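Local coordinates for GENE 22 product (Bacillus phage spp1, PDB 2XC8), which is of unknown function but resembles in fold a domain of the receptor-binding protein of lactococcal phage p2, at residues E42-D47 and Y58-H63. Sequence-based numbering, arbitrary orientation.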
ATOM      1  N   GLU B  42      -6.702  14.502  -8.992  1.00 23.62           N
ATOM      2  CA  GLU B  42      -5.680  15.275  -8.314  1.00 24.21           C
ATOM      3  C   GLU B  42      -5.147  14.650  -7.024  1.00 28.19           C
ATOM      4  O   GLU B  42      -5.794  13.871  -6.370  1.00 27.14           O
ATOM      5  CB  GLU B  42      -6.135  16.721  -8.110  1.00 26.21           C
ATOM      6  CG  GLU B  42      -7.231  16.895  -7.067  1.00 40.66           C
ATOM      7  CD  GLU B  42      -8.014  18.204  -7.150  1.00 64.39           C
ATOM      8  OE1 GLU B  42      -7.443  19.233  -6.799  1.00 60.56           O
ATOM      9  OE2 GLU B  42      -9.187  18.205  -7.542  1.00 56.92           O
ATOM     10  N   GLU B  43      -3.918  14.940  -6.704  1.00 25.19           N
ATOM     11  CA  GLU B  43      -3.355  14.535  -5.459  1.00 24.59           C
ATOM     12  C   GLU B  43      -4.163  15.085  -4.266  1.00 27.36           C
ATOM     13  O   GLU B  43      -4.844  16.040  -4.372  1.00 26.90           O
ATOM     14  CB  GLU B  43      -1.856  14.871  -5.444  1.00 26.68           C
ATOM     15  CG  GLU B  43      -1.474  16.157  -4.797  1.00 40.02           C
ATOM     16  CD  GLU B  43       0.005  16.556  -4.914  1.00 64.92           C
ATOM     17  OE1 GLU B  43       0.731  16.127  -5.801  1.00 55.63           O
ATOM     18  OE2 GLU B  43       0.458  17.343  -4.085  1.00 63.61           O
ATOM     19  N   VAL B  44      -4.101  14.421  -3.140  1.00 23.85           N
ATOM     20  CA  VAL B  44      -4.744  14.850  -1.921  1.00 23.31           C
ATOM     21  C   VAL B  44      -4.042  14.247  -0.744  1.00 26.63           C
ATOM     22  O   VAL B  44      -3.609  13.150  -0.784  1.00 26.36           O
ATOM     23  CB  VAL B  44      -6.262  14.500  -1.879  1.00 26.78           C
ATOM     24  CG1 VAL B  44      -6.498  13.048  -1.742  1.00 26.18           C
ATOM     25  CG2 VAL B  44      -6.942  15.227  -0.813  1.00 26.50           C
ATOM     26  N   SER B  45      -3.928  15.004   0.311  1.00 23.10           N
ATOM     27  CA  SER B  45      -3.419  14.495   1.541  1.00 22.91           C
ATOM     28  C   SER B  45      -4.041  15.134   2.786  1.00 26.38           C
ATOM     29  O   SER B  45      -4.555  16.209   2.708  1.00 26.45           O
ATOM     30  CB  SER B  45      -1.886  14.512   1.526  1.00 27.23           C
ATOM     31  OG  SER B  45      -1.366  15.766   1.713  1.00 38.43           O
ATOM     32  N   PHE B  46      -4.012  14.438   3.916  1.00 21.96           N
ATOM     33  CA  PHE B  46      -4.552  14.947   5.175  1.00 21.41           C
ATOM     34  C   PHE B  46      -3.883  14.302   6.385  1.00 26.08           C
ATOM     35  O   PHE B  46      -3.457  13.146   6.327  1.00 25.30           O
ATOM     36  CB  PHE B  46      -6.082  14.788   5.235  1.00 22.25           C
ATOM     37  CG  PHE B  46      -6.565  13.360   5.150  1.00 22.38           C
ATOM     38  CD1 PHE B  46      -6.829  12.631   6.307  1.00 24.11           C
ATOM     39  CD2 PHE B  46      -6.785  12.754   3.915  1.00 23.90           C
ATOM     40  CE1 PHE B  46      -7.286  11.315   6.237  1.00 24.51           C
ATOM     41  CE2 PHE B  46      -7.240  11.439   3.834  1.00 25.97           C
ATOM     42  CZ  PHE B  46      -7.492  10.719   4.998  1.00 23.52           C
ATOM     43  N   ASP B  47      -3.795  15.060   7.475  1.00 23.81           N
ATOM     44  CA  ASP B  47      -3.251  14.556   8.732  1.00 23.66           C
ATOM     45  C   ASP B  47      -4.271  13.669   9.435  1.00 26.41           C
ATOM     46  O   ASP B  47      -5.472  13.954   9.414  1.00 25.08           O
ATOM     47  CB  ASP B  47      -2.857  15.712   9.657  1.00 26.61           C
ATOM     48  CG  ASP B  47      -1.762  16.594   9.074  1.00 39.05           C
ATOM     49  OD1 ASP B  47      -0.879  16.075   8.359  1.00 40.81           O
ATOM     50  OD2 ASP B  47      -1.782  17.814   9.344  1.00 44.52           O
ATOM     51  N   TYR B  58     -11.983   9.244  10.223  1.00 21.27           N
ATOM     52  CA  TYR B  58     -11.675   9.949   8.984  1.00 21.15           C
ATOM     53  C   TYR B  58     -12.219   9.190   7.785  1.00 28.09           C
ATOM     54  O   TYR B  58     -11.999   7.984   7.650  1.00 25.93           O
ATOM     55  CB  TYR B  58     -10.168  10.158   8.836  1.00 20.75           C
ATOM     56  CG  TYR B  58      -9.610  11.208   9.762  1.00 20.38           C
ATOM     57  CD1 TYR B  58      -9.608  12.555   9.397  1.00 21.75           C
ATOM     58  CD2 TYR B  58      -9.082  10.859  11.003  1.00 20.59           C
ATOM     59  CE1 TYR B  58      -9.096  13.526  10.247  1.00 21.51           C
ATOM     60  CE2 TYR B  58      -8.565  11.822  11.858  1.00 21.48           C
ATOM     61  CZ  TYR B  58      -8.578  13.153  11.475  1.00 25.59           C
ATOM     62  OH  TYR B  58      -8.069  14.114  12.315  1.00 19.62           O
HETATM   63  N   MSE B  59     -12.907   9.902   6.918  1.00 29.80           N
HETATM   64  CA  MSE B  59     -13.506   9.355   5.736  1.00 32.57           C
HETATM   65  C   MSE B  59     -13.256  10.113   4.471  1.00 31.68           C
HETATM   66  O   MSE B  59     -13.595  11.246   4.339  1.00 30.14           O
HETATM   67  CB  MSE B  59     -14.990   9.249   5.941  1.00 38.00           C
HETATM   68  CG  MSE B  59     -15.501   7.915   5.628  1.00 49.96           C
HETATM   69 SE   MSE B  59     -15.760   6.780   7.115  1.00 63.49          SE
HETATM   70  CE  MSE B  59     -17.614   7.000   7.136  1.00 60.48           C
ATOM     71  N   LEU B  60     -12.650   9.442   3.521  1.00 25.91           N
ATOM     72  CA  LEU B  60     -12.296  10.084   2.260  1.00 24.40           C
ATOM     73  C   LEU B  60     -13.211   9.613   1.130  1.00 25.20           C
ATOM     74  O   LEU B  60     -13.375   8.411   0.913  1.00 23.43           O
ATOM     75  CB  LEU B  60     -10.825   9.812   1.920  1.00 24.10           C
ATOM     76  CG  LEU B  60     -10.197  10.491   0.698  1.00 28.39           C
ATOM     77  CD1 LEU B  60     -10.084  12.002   0.881  1.00 28.32           C
ATOM     78  CD2 LEU B  60      -8.830   9.890   0.411  1.00 29.66           C
ATOM     79  N   TYR B  61     -13.805  10.571   0.424  1.00 20.99           N
ATOM     80  CA  TYR B  61     -14.742  10.278  -0.659  1.00 20.24           C
ATOM     81  C   TYR B  61     -14.208  10.729  -2.015  1.00 23.43           C
ATOM     82  O   TYR B  61     -13.670  11.830  -2.144  1.00 23.12           O
ATOM     83  CB  TYR B  61     -16.099  10.947  -0.406  1.00 21.84           C
ATOM     84  CG  TYR B  61     -16.694  10.698   0.964  1.00 23.15           C
ATOM     85  CD1 TYR B  61     -17.111   9.422   1.346  1.00 24.66           C
ATOM     86  CD2 TYR B  61     -16.860  11.743   1.870  1.00 23.83           C
ATOM     87  CE1 TYR B  61     -17.662   9.193   2.604  1.00 24.49           C
ATOM     88  CE2 TYR B  61     -17.413  11.525   3.129  1.00 24.24           C
ATOM     89  CZ  TYR B  61     -17.812  10.248   3.487  1.00 29.59           C
ATOM     90  OH  TYR B  61     -18.358  10.027   4.731  1.00 27.90           O
ATOM     91  N   LEU B  62     -14.359   9.867  -3.017  1.00 19.93           N
ATOM     92  CA  LEU B  62     -14.084  10.232  -4.401  1.00 19.44           C
ATOM     93  C   LEU B  62     -15.403  10.258  -5.164  1.00 24.09           C
ATOM     94  O   LEU B  62     -16.046   9.224  -5.348  1.00 23.96           O
ATOM     95  CB  LEU B  62     -13.094   9.254  -5.047  1.00 19.08           C
ATOM     96  CG  LEU B  62     -12.530   9.612  -6.428  1.00 23.42           C
ATOM     97  CD1 LEU B  62     -11.558  10.784  -6.348  1.00 23.05           C
ATOM     98  CD2 LEU B  62     -11.859   8.408  -7.067  1.00 24.73           C
ATOM     99  N   HIS B  63     -15.804  11.454  -5.586  1.00 20.74           N
ATOM    100  CA  HIS B  63     -17.088  11.654  -6.253  1.00 20.98           C
ATOM    101  C   HIS B  63     -16.930  12.426  -7.558  1.00 25.29           C
ATOM    102  O   HIS B  63     -15.939  13.131  -7.760  1.00 23.28           O
ATOM    103  CB  HIS B  63     -18.067  12.372  -5.322  1.00 21.73           C
ATOM    104  CG  HIS B  63     -17.485  13.576  -4.651  1.00 24.72           C
ATOM    105  ND1 HIS B  63     -17.473  14.822  -5.239  1.00 27.08           N
ATOM    106  CD2 HIS B  63     -16.882  13.721  -3.448  1.00 25.56           C
ATOM    107  CE1 HIS B  63     -16.892  15.684  -4.424  1.00 25.90           C
ATOM    108  NE2 HIS B  63     -16.524  15.041  -3.331  1.00 25.49           N
TER
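Phe46 and Tyr58 meet as an aromatic pair, their planes 27° from parallel but strongly offset, with little overlap and centroids 5.9 Å from each other. The two side chains run past one another in opposite directions, and CE1 of Phe46 comes 4.0 Å from CB of Tyr58, at the root of the tyrosine. Apolar packing continues along the strands. Both methyls of Leu60 reach CE2 of Phe46, and CD2, 4.1 Å from that atom, approaches the ring edge-on. The extended first torsion of Leu60 (chi1 -175°, CG trans to N) carries its methyls across to the other strand, where CD2 is 4.5 Å from CG1 of Val44. No hydrogen bond joins the strands, whose axes come within 10.1 Å at an antiparallel 172°: they belong to two different sheets, stacked face to face as in a beta-sandwich, and these side chains lie between them. Val44 pairs through its backbone with Val26, Leu60 with Val99, while Trp73 packs against both. Polar atoms enter at the Tyr58 end. Its CE1 lies 3.7 Å from O of Asp47, a van der Waals contact, and its OH hydrogen-bonds to the carbonyl O of Thr49, just beyond strand 37-47.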